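Local coordinates for KaiC-like domain-containing protein (Pyrococcus horikoshii, PDB 3BS4) that is of unknown function but has a KaiC-like domain, probably with a RecA-type core, and holds an unidentified peptide, at residues H26-S31 and K210-L215; K35-Y40 and Y241-N246; L115-A120 and Y172-Y177; D125-W130 and K178-G183. One frame throughout, in Å; residues are numbered along the deposited sequence.

Interaction 1. Residues H26-S31 and K210-L215; sequences HEEDAS and KTRSSL
D29 grips S213 with both carboxylate oxygens. OD1 takes the backbone N-H, D29 OD1 to S213 N 2.9 Å. OD2 takes the hydroxyl, D29 OD2 to S213 OG 2.7 Å. Each oxygen uses its syn lone pair. D29 CG stands between its own N and carbonyl carbon (chi1 64°), which brings the carboxylate over to strand 207-216. An alanine here would probably leave S213 N and OG without these acceptors and free the OG to turn. E28 crosses K210 at a slant. K210 NZ meets E28 OE2 at 3.3 Å, from above the carboxylate plane. The K210 chain bends at chi3 (91°), and its CD runs beside the H26 ring, whose ND1 bonds to Y202. One water joins E28 OE1 to R212 NH1. The parallel backbones pair through T211 N to H26 O, 2.8 Å, and E28 N to T211 O, 2.9 Å. Acids of the loop thus extend the pairing past E27: D29 binds the N-H and hydroxyl of S213, and E28 pairs directly with K210 and through water with R212.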
loop_
_atom_site.group_PDB
_atom_site.type_symbol
_atom_site.label_atom_id
_atom_site.label_comp_id
_atom_site.label_asym_id
_atom_site.label_seq_id
_atom_site.Cartn_x
_atom_site.Cartn_y
_atom_site.Cartn_z
ATOM N N HIS A 26 -5.636 0.729 -8.142
ATOM C CA HIS A 26 -7.092 0.713 -8.083
ATOM C C HIS A 26 -7.601 -0.607 -8.646
ATOM O O HIS A 26 -7.621 -0.803 -9.882
ATOM C CB HIS A 26 -7.670 1.896 -8.838
ATOM C CG HIS A 26 -9.172 1.934 -8.832
ATOM N ND1 HIS A 26 -9.901 2.659 -9.752
ATOM C CD2 HIS A 26 -10.079 1.325 -8.025
ATOM C CE1 HIS A 26 -11.190 2.492 -9.515
ATOM N NE2 HIS A 26 -11.326 1.692 -8.469
ATOM N N GLU A 27 -7.993 -1.514 -7.747
ATOM C CA GLU A 27 -8.543 -2.819 -8.150
ATOM C C GLU A 27 -10.039 -2.583 -8.371
ATOM O O GLU A 27 -10.810 -2.573 -7.408
ATOM C CB GLU A 27 -8.285 -3.893 -7.077
ATOM C CG GLU A 27 -8.848 -5.268 -7.485
ATOM C CD GLU A 27 -8.884 -6.298 -6.356
ATOM O OE1 GLU A 27 -9.716 -6.129 -5.431
ATOM O OE2 GLU A 27 -8.128 -7.305 -6.397
ATOM N N GLU A 28 -10.436 -2.336 -9.615
ATOM C CA GLU A 28 -11.821 -1.916 -9.893
ATOM C C GLU A 28 -12.862 -3.013 -9.578
ATOM O O GLU A 28 -13.999 -2.723 -9.152
ATOM C CB GLU A 28 -11.939 -1.437 -11.335
ATOM C CG GLU A 28 -13.263 -0.776 -11.659
ATOM C CD GLU A 28 -13.289 -0.291 -13.088
ATOM O OE1 GLU A 28 -13.140 -1.126 -14.007
ATOM O OE2 GLU A 28 -13.443 0.930 -13.287
ATOM N N ASP A 29 -12.481 -4.264 -9.812
ATOM C CA ASP A 29 -13.327 -5.404 -9.438
ATOM C C ASP A 29 -12.503 -6.536 -8.844
ATOM O O ASP A 29 -11.322 -6.723 -9.183
ATOM C CB ASP A 29 -14.154 -5.896 -10.623
ATOM C CG ASP A 29 -13.300 -6.446 -11.740
ATOM O OD1 ASP A 29 -13.040 -5.694 -12.703
ATOM O OD2 ASP A 29 -12.884 -7.620 -11.642
ATOM N N ALA A 30 -13.127 -7.315 -7.959
ATOM C CA ALA A 30 -12.415 -8.318 -7.217
ATOM C C ALA A 30 -11.838 -9.422 -8.090
ATOM O O ALA A 30 -10.775 -9.937 -7.783
ATOM C CB ALA A 30 -13.312 -8.926 -6.094
ATOM N N SER A 31 -12.533 -9.767 -9.175
ATOM C CA SER A 31 -12.080 -10.854 -10.047
ATOM C C SER A 31 -10.757 -10.512 -10.713
ATOM O O SER A 31 -10.019 -11.403 -11.104
ATOM C CB SER A 31 -13.132 -11.180 -11.123
ATOM O OG SER A 31 -14.348 -11.586 -10.511
ATOM N N LYS A 210 -4.917 0.870 -12.762
ATOM C CA LYS A 210 -6.264 0.341 -12.508
ATOM C C LYS A 210 -6.337 -1.060 -13.077
ATOM O O LYS A 210 -5.954 -1.276 -14.222
ATOM C CB LYS A 210 -7.323 1.206 -13.185
ATOM C CG LYS A 210 -8.733 0.696 -12.970
ATOM C CD LYS A 210 -9.739 1.757 -13.347
ATOM C CE LYS A 210 -10.156 1.654 -14.788
ATOM N NZ LYS A 210 -11.296 2.603 -15.063
ATOM N N THR A 211 -6.796 -2.015 -12.269
ATOM C CA THR A 211 -7.000 -3.378 -12.780
ATOM C C THR A 211 -8.486 -3.662 -12.917
ATOM O O THR A 211 -9.316 -3.153 -12.157
ATOM C CB THR A 211 -6.345 -4.453 -11.898
ATOM O OG1 THR A 211 -7.011 -4.529 -10.623
ATOM C CG2 THR A 211 -4.864 -4.152 -11.692
ATOM N N ARG A 212 -8.822 -4.470 -13.914
ATOM C CA ARG A 212 -10.223 -4.799 -14.161
ATOM C C ARG A 212 -10.319 -6.077 -14.962
ATOM O O ARG A 212 -9.357 -6.471 -15.615
ATOM C CB ARG A 212 -10.911 -3.670 -14.911
ATOM C CG ARG A 212 -10.330 -3.417 -16.293
ATOM C CD ARG A 212 -11.179 -2.421 -17.045
ATOM N NE ARG A 212 -10.761 -2.290 -18.440
ATOM C CZ ARG A 212 -11.091 -1.259 -19.214
ATOM N NH1 ARG A 212 -11.833 -0.269 -18.736
ATOM N NH2 ARG A 212 -10.672 -1.217 -20.473
ATOM N N SER A 213 -11.490 -6.703 -14.902
ATOM C CA SER A 213 -11.762 -7.967 -15.577
ATOM C C SER A 213 -12.748 -7.752 -16.718
ATOM O O SER A 213 -13.591 -6.855 -16.664
ATOM C CB SER A 213 -12.399 -8.956 -14.588
ATOM O OG SER A 213 -11.581 -9.159 -13.444
ATOM N N SER A 214 -12.631 -8.592 -17.740
ATOM C CA SER A 214 -13.577 -8.626 -18.841
ATOM C C SER A 214 -13.993 -10.091 -18.969
ATOM O O SER A 214 -13.149 -10.987 -19.001
ATOM C CB SER A 214 -12.892 -8.116 -20.122
ATOM O OG SER A 214 -13.669 -8.350 -21.287
ATOM N N LEU A 215 -15.298 -10.327 -19.023
ATOM C CA LEU A 215 -15.825 -11.654 -19.231
ATOM C C LEU A 215 -15.831 -11.944 -20.720
ATOM O O LEU A 215 -16.501 -11.253 -21.505
ATOM C CB LEU A 215 -17.251 -11.757 -18.701
ATOM C CG LEU A 215 -17.902 -13.068 -19.119
ATOM C CD1 LEU A 215 -17.290 -14.198 -18.299
ATOM C CD2 LEU A 215 -19.414 -13.006 -18.967
HETATM O O HOH W 1 -13.291 0.052 -16.432
#

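Interaction 2. Residues K35-Y40 and Y241-N246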
loop_
_atom_site.group_PDB
_atom_site.type_symbol
_atom_site.label_atom_id
_atom_site.label_comp_id
_atom_site.label_asym_id
_atom_site.label_seq_id
_atom_site.Cartn_x
_atom_site.Cartn_y
_atom_site.Cartn_z
ATOM N N LYS A 35 -5.275 -6.874 -6.289
ATOM C CA LYS A 35 -4.751 -6.956 -4.926
ATOM C C LYS A 35 -3.578 -7.931 -4.859
ATOM O O LYS A 35 -2.574 -7.680 -4.181
ATOM C CB LYS A 35 -5.885 -7.362 -3.967
ATOM C CG LYS A 35 -5.505 -7.668 -2.536
ATOM C CD LYS A 35 -6.735 -7.753 -1.625
ATOM C CE LYS A 35 -7.854 -8.658 -2.172
ATOM N NZ LYS A 35 -9.013 -8.745 -1.224
ATOM N N ASP A 36 -3.690 -9.035 -5.590
ATOM C CA ASP A 36 -2.604 -10.026 -5.621
ATOM C C ASP A 36 -1.347 -9.489 -6.301
ATOM O O ASP A 36 -0.237 -9.894 -5.957
ATOM C CB ASP A 36 -3.056 -11.309 -6.323
ATOM C CG ASP A 36 -3.937 -12.179 -5.450
ATOM O OD1 ASP A 36 -3.891 -12.031 -4.196
ATOM O OD2 ASP A 36 -4.648 -13.043 -6.029
ATOM N N ILE A 37 -1.505 -8.568 -7.257
ATOM C CA ILE A 37 -0.339 -7.935 -7.882
ATOM C C ILE A 37 0.383 -7.107 -6.812
ATOM O O ILE A 37 1.617 -7.152 -6.697
ATOM C CB ILE A 37 -0.711 -7.055 -9.103
ATOM C CG1 ILE A 37 -1.271 -7.939 -10.226
ATOM C CG2 ILE A 37 0.503 -6.302 -9.596
ATOM C CD1 ILE A 37 -1.798 -7.155 -11.382
ATOM N N LEU A 38 -0.393 -6.370 -6.010
ATOM C CA LEU A 38 0.215 -5.564 -4.955
ATOM C C LEU A 38 0.895 -6.428 -3.894
ATOM O O LEU A 38 2.000 -6.076 -3.444
ATOM C CB LEU A 38 -0.796 -4.617 -4.300
ATOM C CG LEU A 38 -0.119 -3.586 -3.388
ATOM C CD1 LEU A 38 1.032 -2.866 -4.090
ATOM C CD2 LEU A 38 -1.089 -2.567 -2.909
ATOM N N PHE A 39 0.261 -7.531 -3.491
ATOM C CA PHE A 39 0.913 -8.431 -2.525
ATOM C C PHE A 39 2.191 -9.028 -3.106
ATOM O O PHE A 39 3.181 -9.200 -2.399
ATOM C CB PHE A 39 -0.046 -9.508 -2.021
ATOM C CG PHE A 39 -0.887 -9.056 -0.854
ATOM C CD1 PHE A 39 -0.351 -9.018 0.435
ATOM C CD2 PHE A 39 -2.215 -8.697 -1.036
ATOM C CE1 PHE A 39 -1.132 -8.607 1.534
ATOM C CE2 PHE A 39 -3.006 -8.275 0.053
ATOM C CZ PHE A 39 -2.461 -8.233 1.338
ATOM N N TYR A 40 2.184 -9.313 -4.401
ATOM C CA TYR A 40 3.408 -9.767 -5.045
ATOM C C TYR A 40 4.535 -8.743 -4.923
ATOM O O TYR A 40 5.643 -9.080 -4.505
ATOM C CB TYR A 40 3.132 -10.109 -6.507
ATOM C CG TYR A 40 4.368 -10.556 -7.237
ATOM C CD1 TYR A 40 4.839 -11.861 -7.100
ATOM C CD2 TYR A 40 5.083 -9.658 -8.042
ATOM C CE1 TYR A 40 5.987 -12.269 -7.760
ATOM C CE2 TYR A 40 6.245 -10.064 -8.717
ATOM C CZ TYR A 40 6.680 -11.375 -8.559
ATOM O OH TYR A 40 7.831 -11.783 -9.205
ATOM N N TYR A 241 -2.962 -9.462 -18.265
ATOM C CA TYR A 241 -2.135 -10.286 -17.378
ATOM C C TYR A 241 -2.807 -11.581 -16.946
ATOM O O TYR A 241 -4.033 -11.735 -17.042
ATOM C CB TYR A 241 -1.628 -9.490 -16.155
ATOM C CG TYR A 241 -2.713 -8.989 -15.215
ATOM C CD1 TYR A 241 -3.115 -9.754 -14.127
ATOM C CD2 TYR A 241 -3.294 -7.740 -15.404
ATOM C CE1 TYR A 241 -4.121 -9.309 -13.257
ATOM C CE2 TYR A 241 -4.268 -7.267 -14.536
ATOM C CZ TYR A 241 -4.677 -8.062 -13.476
ATOM O OH TYR A 241 -5.647 -7.579 -12.616
ATOM N N GLU A 242 -1.975 -12.521 -16.525
ATOM C CA GLU A 242 -2.425 -13.724 -15.836
ATOM C C GLU A 242 -1.415 -14.045 -14.755
ATOM O O GLU A 242 -0.463 -13.301 -14.570
ATOM C CB GLU A 242 -2.573 -14.893 -16.802
ATOM C CG GLU A 242 -1.339 -15.218 -17.575
ATOM C CD GLU A 242 -1.630 -16.129 -18.769
ATOM O OE1 GLU A 242 -2.790 -16.564 -18.966
ATOM O OE2 GLU A 242 -0.671 -16.407 -19.498
ATOM N N PHE A 243 -1.634 -15.140 -14.038
ATOM C CA PHE A 243 -0.734 -15.498 -12.944
ATOM C C PHE A 243 -0.112 -16.849 -13.204
ATOM O O PHE A 243 -0.799 -17.780 -13.600
ATOM C CB PHE A 243 -1.499 -15.521 -11.628
ATOM C CG PHE A 243 -2.059 -14.174 -11.243
ATOM C CD1 PHE A 243 -1.307 -13.293 -10.466
ATOM C CD2 PHE A 243 -3.316 -13.776 -11.672
ATOM C CE1 PHE A 243 -1.814 -12.029 -10.107
ATOM C CE2 PHE A 243 -3.830 -12.517 -11.325
ATOM C CZ PHE A 243 -3.076 -11.645 -10.539
ATOM N N LYS A 244 1.192 -16.941 -12.988
ATOM C CA LYS A 244 1.854 -18.239 -12.942
ATOM C C LYS A 244 2.187 -18.488 -11.479
ATOM O O LYS A 244 3.143 -17.926 -10.949
ATOM C CB LYS A 244 3.116 -18.194 -13.787
ATOM C CG LYS A 244 3.842 -19.532 -13.872
ATOM C CD LYS A 244 5.133 -19.403 -14.648
ATOM C CE LYS A 244 5.828 -20.763 -14.724
ATOM N NZ LYS A 244 6.685 -20.852 -15.949
ATOM N N GLY A 245 1.378 -19.304 -10.817
ATOM C CA GLY A 245 1.457 -19.401 -9.360
ATOM C C GLY A 245 1.074 -18.030 -8.834
ATOM O O GLY A 245 -0.004 -17.530 -9.135
ATOM N N ASN A 246 1.972 -17.406 -8.081
ATOM C CA ASN A 246 1.705 -16.067 -7.559
ATOM C C ASN A 246 2.279 -14.937 -8.400
ATOM O O ASN A 246 2.039 -13.758 -8.109
ATOM C CB ASN A 246 2.207 -15.969 -6.125
ATOM C CG ASN A 246 1.374 -16.792 -5.168
ATOM O OD1 ASN A 246 0.140 -16.865 -5.283
ATOM N ND2 ASN A 246 2.041 -17.419 -4.212
HETATM O O HOH W 2 0.052 -12.518 -7.122
#
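The Y241 ring has I37 CD1 on one face and F243 CE2 at its edge, in plane. The methyl makes a CH-pi contact, I37 CD1 lying 3.8 Å from the Y241 ring centroid and 17° off the normal. The F243 ring meets D36 CB and I37 CG1 obliquely, and R33 adds a cation-pi contact to it. This is helix-on-sheet packing of an alpha/beta fold. Helix 34-47 lies against strand 238-244, in the antiparallel part of the mixed sheet. The short axes approach to 10.8 Å and cross at 54°. I37 CG1 is anti to its carbonyl carbon (chi1 -66°), and from there CD1 reaches the Y241 ring. I37 CG1 lies 4.1 Å from F243 CE1. The Y241 hydroxyl bonds to S32 O. D36 turns its carboxylate to R33 and R70, and it meets F243 through CB. A water donates to D36 O, 2.9 Å away; its approach to N246 O is too short to be certain. At the far end the Y40 ring meets N246 O obliquely, Y40 CD1 to N246 O 3.5 Å.

Interaction 3. Residues L115-A120 and Y172-Y177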
loop_
_atom_site.group_PDB
_atom_site.type_symbol
_atom_site.label_atom_id
_atom_site.label_comp_id
_atom_site.label_asym_id
_atom_site.label_seq_id
_atom_site.Cartn_x
_atom_site.Cartn_y
_atom_site.Cartn_z
ATOM N N LEU A 115 -7.048 10.397 13.815
ATOM C CA LEU A 115 -6.248 9.327 13.217
ATOM C C LEU A 115 -4.915 9.811 12.588
ATOM O O LEU A 115 -3.883 9.162 12.793
ATOM C CB LEU A 115 -7.086 8.525 12.218
ATOM C CG LEU A 115 -6.441 7.248 11.679
ATOM C CD1 LEU A 115 -5.930 6.361 12.815
ATOM C CD2 LEU A 115 -7.377 6.464 10.773
ATOM N N PRO A 116 -4.921 10.911 11.809
ATOM C CA PRO A 116 -3.660 11.365 11.207
ATOM C C PRO A 116 -2.498 11.548 12.184
ATOM O O PRO A 116 -1.409 11.039 11.914
ATOM C CB PRO A 116 -4.043 12.704 10.555
ATOM C CG PRO A 116 -5.446 12.458 10.117
ATOM C CD PRO A 116 -6.044 11.751 11.335
ATOM N N ILE A 117 -2.719 12.245 13.298
ATOM C CA ILE A 117 -1.640 12.445 14.278
ATOM C C ILE A 117 -1.262 11.133 14.976
ATOM O O ILE A 117 -0.084 10.902 15.308
ATOM C CB ILE A 117 -1.951 13.613 15.281
ATOM C CG1 ILE A 117 -0.701 14.009 16.066
ATOM C CG2 ILE A 117 -3.088 13.274 16.207
ATOM C CD1 ILE A 117 0.091 15.089 15.355
ATOM N N LYS A 118 -2.238 10.255 15.183
ATOM C CA LYS A 118 -1.934 8.958 15.789
ATOM C C LYS A 118 -1.064 8.100 14.852
ATOM O O LYS A 118 -0.125 7.427 15.304
ATOM C CB LYS A 118 -3.204 8.241 16.243
ATOM C CG LYS A 118 -3.859 9.003 17.397
ATOM C CD LYS A 118 -5.024 8.262 18.026
ATOM C CE LYS A 118 -5.415 9.000 19.313
ATOM N NZ LYS A 118 -6.641 8.400 19.927
ATOM N N TYR A 119 -1.348 8.157 13.548
ATOM C CA TYR A 119 -0.467 7.475 12.592
ATOM C C TYR A 119 0.935 8.075 12.607
ATOM O O TYR A 119 1.932 7.349 12.548
ATOM C CB TYR A 119 -0.991 7.577 11.169
ATOM C CG TYR A 119 -1.948 6.486 10.750
ATOM C CD1 TYR A 119 -1.728 5.148 11.085
ATOM C CD2 TYR A 119 -3.017 6.787 9.923
ATOM C CE1 TYR A 119 -2.618 4.141 10.655
ATOM C CE2 TYR A 119 -3.898 5.807 9.496
ATOM C CZ TYR A 119 -3.707 4.501 9.869
ATOM O OH TYR A 119 -4.581 3.547 9.406
ATOM N N ALA A 120 1.007 9.401 12.658
ATOM C CA ALA A 120 2.304 10.077 12.557
ATOM C C ALA A 120 3.190 9.666 13.717
ATOM O O ALA A 120 4.380 9.443 13.545
ATOM C CB ALA A 120 2.110 11.592 12.536
ATOM N N TYR A 172 2.950 17.211 6.045
ATOM C CA TYR A 172 3.720 18.369 5.600
ATOM C C TYR A 172 4.728 18.837 6.651
ATOM O O TYR A 172 5.822 19.289 6.298
ATOM C CB TYR A 172 2.781 19.527 5.249
ATOM C CG TYR A 172 3.516 20.767 4.795
ATOM C CD1 TYR A 172 4.019 20.857 3.504
ATOM C CD2 TYR A 172 3.724 21.836 5.661
ATOM C CE1 TYR A 172 4.699 21.986 3.087
ATOM C CE2 TYR A 172 4.417 22.977 5.251
ATOM C CZ TYR A 172 4.894 23.040 3.955
ATOM O OH TYR A 172 5.586 24.156 3.514
ATOM N N GLY A 173 4.362 18.743 7.928
ATOM C CA GLY A 173 5.199 19.306 8.997
ATOM C C GLY A 173 5.715 18.384 10.094
ATOM O O GLY A 173 6.611 18.766 10.860
ATOM N N HIS A 174 5.167 17.177 10.181
ATOM C CA HIS A 174 5.498 16.280 11.289
ATOM C C HIS A 174 6.918 15.700 11.198
ATOM O O HIS A 174 7.388 15.378 10.102
ATOM C CB HIS A 174 4.477 15.141 11.363
ATOM C CG HIS A 174 4.442 14.465 12.693
ATOM N ND1 HIS A 174 5.351 13.493 13.055
ATOM C CD2 HIS A 174 3.625 14.633 13.757
ATOM C CE1 HIS A 174 5.087 13.085 14.282
ATOM N NE2 HIS A 174 4.047 13.764 14.735
ATOM N N PRO A 175 7.612 15.576 12.358
ATOM C CA PRO A 175 8.961 14.990 12.390
ATOM C C PRO A 175 9.082 13.623 11.737
ATOM O O PRO A 175 10.129 13.311 11.176
ATOM C CB PRO A 175 9.267 14.866 13.891
ATOM C CG PRO A 175 8.400 15.848 14.545
ATOM C CD PRO A 175 7.174 16.022 13.693
ATOM N N ALA A 176 8.016 12.824 11.781
ATOM C CA ALA A 176 8.034 11.496 11.152
ATOM C C ALA A 176 8.410 11.561 9.675
ATOM O O ALA A 176 8.953 10.612 9.121
ATOM C CB ALA A 176 6.672 10.794 11.329
ATOM N N TYR A 177 8.107 12.691 9.038
ATOM C CA TYR A 177 8.343 12.855 7.606
ATOM C C TYR A 177 9.428 13.856 7.275
ATOM O O TYR A 177 9.939 13.869 6.152
ATOM C CB TYR A 177 7.045 13.247 6.904
ATOM C CG TYR A 177 5.996 12.242 7.211
ATOM C CD1 TYR A 177 5.992 11.023 6.539
ATOM C CD2 TYR A 177 5.071 12.450 8.232
ATOM C CE1 TYR A 177 5.081 10.066 6.825
ATOM C CE2 TYR A 177 4.133 11.467 8.540
ATOM C CZ TYR A 177 4.164 10.271 7.815
ATOM O OH TYR A 177 3.277 9.266 8.054
#
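A120 CB sits over the centre of the H174 ring. The methyl is 3.5 Å from the H174 ring centroid and only 5° off the normal, a well-formed CH-pi contact. I117 comes to the same ring at its edge, its CD1 3.9 Å from H174 CD2. A120 also touches the start of helix 175-178. Its carbonyl packs on a methyl, A120 O to A176 CB 3.5 Å, and its own CB lies at the edge of the Y177 ring.

The imidazole is held from several sides. P175 CD lies over the face opposite A120, 3.1 Å above the H174 ring plane. H174 ND1 accepts the N-H of A176 at 3.0 Å in a nearly straight bond (170°), with the donor close to the ring plane. CG is anti to the backbone N of H174 (chi1 -160°), which lays the ring between A120 and P175. An alanine in its place would probably leave A176 N without its cap and open a gap beside A120 CB.

Further out, V170 packs on A120, V123 on Y177, and E124 touches H174, P175 and A176. The Y177 hydroxyl bonds to the backbone of the bound peptide, and Y119 packs on a polar side chain of it. The arrangement is a side-chain N-cap: H174 starts the short helix 175-178 and docks it on helix 115-132, beside the peptide site.

Interaction 4. Residues D125-W130 and K178-G183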
loop_
_atom_site.group_PDB
_atom_site.type_symbol
_atom_site.label_atom_id
_atom_site.label_comp_id
_atom_site.label_asym_id
_atom_site.label_seq_id
_atom_site.Cartn_x
_atom_site.Cartn_y
_atom_site.Cartn_z
ATOM N N ASP A 125 7.743 6.506 15.649
ATOM C CA ASP A 125 8.283 5.496 16.551
ATOM C C ASP A 125 8.989 4.358 15.793
ATOM O O ASP A 125 10.108 3.958 16.178
ATOM C CB ASP A 125 7.230 5.029 17.554
ATOM C CG ASP A 125 6.999 6.070 18.682
ATOM O OD1 ASP A 125 7.742 7.088 18.744
ATOM O OD2 ASP A 125 6.076 5.881 19.499
ATOM N N HIS A 126 8.385 3.884 14.693
ATOM C CA HIS A 126 9.026 2.861 13.836
ATOM C C HIS A 126 10.323 3.378 13.279
ATOM O O HIS A 126 11.317 2.648 13.188
ATOM C CB HIS A 126 8.237 2.549 12.555
ATOM C CG HIS A 126 6.822 2.146 12.747
ATOM N ND1 HIS A 126 6.334 1.621 13.921
ATOM C CD2 HIS A 126 5.785 2.158 11.875
ATOM C CE1 HIS A 126 5.049 1.342 13.768
ATOM N NE2 HIS A 126 4.695 1.656 12.537
ATOM N N LYS A 127 10.296 4.620 12.804
ATOM C CA LYS A 127 11.448 5.161 12.105
ATOM C C LYS A 127 12.576 5.422 13.097
ATOM O O LYS A 127 13.741 5.351 12.734
ATOM C CB LYS A 127 11.093 6.456 11.374
ATOM C CG LYS A 127 10.216 6.218 10.154
ATOM C CD LYS A 127 10.219 7.433 9.248
ATOM C CE LYS A 127 9.264 7.251 8.052
ATOM N NZ LYS A 127 9.263 8.501 7.236
ATOM N N LYS A 128 12.226 5.732 14.346
ATOM C CA LYS A 128 13.272 5.919 15.383
ATOM C C LYS A 128 13.999 4.599 15.630
ATOM O O LYS A 128 15.229 4.583 15.803
ATOM C CB LYS A 128 12.672 6.468 16.681
ATOM C CG LYS A 128 13.691 6.911 17.743
ATOM C CD LYS A 128 12.966 7.476 18.978
ATOM C CE LYS A 128 13.932 8.149 19.952
ATOM N NZ LYS A 128 14.798 9.140 19.242
ATOM N N VAL A 129 13.253 3.497 15.652
ATOM C CA VAL A 129 13.876 2.175 15.802
ATOM C C VAL A 129 14.807 1.899 14.614
ATOM O O VAL A 129 15.969 1.509 14.794
ATOM C CB VAL A 129 12.847 1.022 15.968
ATOM C CG1 VAL A 129 13.544 -0.323 16.075
ATOM C CG2 VAL A 129 11.954 1.256 17.188
ATOM N N TRP A 130 14.300 2.082 13.395
ATOM C CA TRP A 130 15.122 1.844 12.214
ATOM C C TRP A 130 16.369 2.696 12.225
ATOM O O TRP A 130 17.458 2.221 11.858
ATOM C CB TRP A 130 14.326 2.129 10.938
ATOM C CG TRP A 130 13.324 1.052 10.609
ATOM C CD1 TRP A 130 13.458 -0.284 10.825
ATOM C CD2 TRP A 130 12.066 1.226 9.942
ATOM N NE1 TRP A 130 12.354 -0.960 10.352
ATOM C CE2 TRP A 130 11.483 -0.054 9.803
ATOM C CE3 TRP A 130 11.374 2.342 9.455
ATOM C CZ2 TRP A 130 10.236 -0.251 9.203
ATOM C CZ3 TRP A 130 10.131 2.144 8.862
ATOM C CH2 TRP A 130 9.581 0.859 8.737
ATOM N N LYS A 178 9.785 14.680 8.251
ATOM C CA LYS A 178 10.757 15.742 8.004
ATOM C C LYS A 178 12.127 15.486 8.629
ATOM O O LYS A 178 13.123 16.041 8.172
ATOM C CB LYS A 178 10.189 17.103 8.434
ATOM C CG LYS A 178 8.899 17.484 7.707
ATOM C CD LYS A 178 9.161 18.013 6.287
ATOM C CE LYS A 178 8.108 17.491 5.312
ATOM N NZ LYS A 178 7.782 18.451 4.202
ATOM N N LYS A 179 12.178 14.642 9.659
ATOM C CA LYS A 179 13.421 14.381 10.391
ATOM C C LYS A 179 13.990 12.969 10.149
ATOM O O LYS A 179 15.022 12.613 10.709
ATOM C CB LYS A 179 13.220 14.641 11.896
ATOM C CG LYS A 179 13.041 16.137 12.289
ATOM C CD LYS A 179 11.739 16.734 11.736
ATOM C CE LYS A 179 11.223 17.960 12.498
ATOM N NZ LYS A 179 9.876 18.383 11.956
ATOM N N TYR A 180 13.313 12.186 9.305
ATOM C CA TYR A 180 13.743 10.830 8.939
ATOM C C TYR A 180 13.569 10.644 7.439
ATOM O O TYR A 180 12.805 11.396 6.834
ATOM C CB TYR A 180 12.857 9.793 9.630
ATOM C CG TYR A 180 12.937 9.823 11.124
ATOM C CD1 TYR A 180 13.949 9.129 11.786
ATOM C CD2 TYR A 180 12.013 10.540 11.884
ATOM C CE1 TYR A 180 14.052 9.153 13.167
ATOM C CE2 TYR A 180 12.106 10.569 13.275
ATOM C CZ TYR A 180 13.134 9.864 13.905
ATOM O OH TYR A 180 13.248 9.859 15.276
ATOM N N PRO A 181 14.234 9.621 6.850
ATOM C CA PRO A 181 14.043 9.316 5.439
ATOM C C PRO A 181 12.571 9.067 5.135
ATOM O O PRO A 181 11.845 8.535 5.973
ATOM C CB PRO A 181 14.841 8.030 5.248
ATOM C CG PRO A 181 15.928 8.140 6.283
ATOM C CD PRO A 181 15.212 8.698 7.459
ATOM N N ARG A 182 12.146 9.492 3.954
ATOM C CA ARG A 182 10.777 9.279 3.509
ATOM C C ARG A 182 10.704 7.993 2.686
ATOM O O ARG A 182 11.724 7.468 2.206
ATOM C CB ARG A 182 10.290 10.482 2.684
ATOM C CG ARG A 182 9.770 11.672 3.517
ATOM C CD ARG A 182 9.238 12.789 2.593
ATOM N NE ARG A 182 8.509 13.872 3.267
ATOM C CZ ARG A 182 7.177 13.963 3.340
ATOM N NH1 ARG A 182 6.403 13.020 2.803
ATOM N NH2 ARG A 182 6.605 14.996 3.962
ATOM N N GLY A 183 9.498 7.477 2.517
ATOM C CA GLY A 183 9.339 6.238 1.760
ATOM C C GLY A 183 8.691 6.428 0.403
ATOM O O GLY A 183 8.330 7.551 0.011
HETATM O O HOH W 3 15.723 9.645 16.612
#
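This is a surface contact of a helix with a loop: K127 and K128 of helix 115-132 pack on Y180 and P181, just ahead of strand 184-190. K127 lies across Y180. Its CB stands over one face of the ring, 4.1 Å from the Y180 ring centroid and 20° off the normal, in a CH-pi contact. Further along the chain, K127 CD touches Y180 CB at 3.6 Å. K127 CG is anti to the carbonyl carbon (chi1 -72°) and the chain is extended beyond it, which carries the ammonium past the ring. K127 NZ then donates to P181 O at 2.9 Å.

The loop belongs to a beta-alpha-beta crossover. Strand 141-146 and strand 184-190 are parallel neighbours in the sheet, joined through helices 157-173 and 175-178, and the loop makes the return. K127 NZ has two more acceptors, A176 O at the short helix and the backbone of the bound peptide. G183 also makes backbone hydrogen bonds to the peptide, and the H126 ring meets an aromatic side chain of it with planes about 15° apart.

At the outer end the Y180 hydroxyl rests on K128, Y180 OH to K128 CB 3.7 Å. A water accepts from K128 NZ at 2.8 Å and also hydrogen-bonds Y180 OH.

How the interactions relate
From the N terminus, strand 22-27 opens interaction 1 and helix 34-47 opens interaction 2. Segment 210-215 closes the first and 241-246 the second, so the two cross. They touch where E27 OE2 meets K35 N. Interaction 1 joins strand 22-27 to its parallel neighbour 207-216, and interaction 2 sets helix 34-47 on the antiparallel strand 238-244. Interactions 3 and 4 nest inside both loops. Both begin on helix 115-132 and close at 172-177 and 178-183, so they also cross. They fasten that helix to helix 175-178 and to the loop leading into strand 184-190, and K127 NZ and A176 O link them. This pair lies across the chain's centre from the first, 30 to 34 Å away between centres.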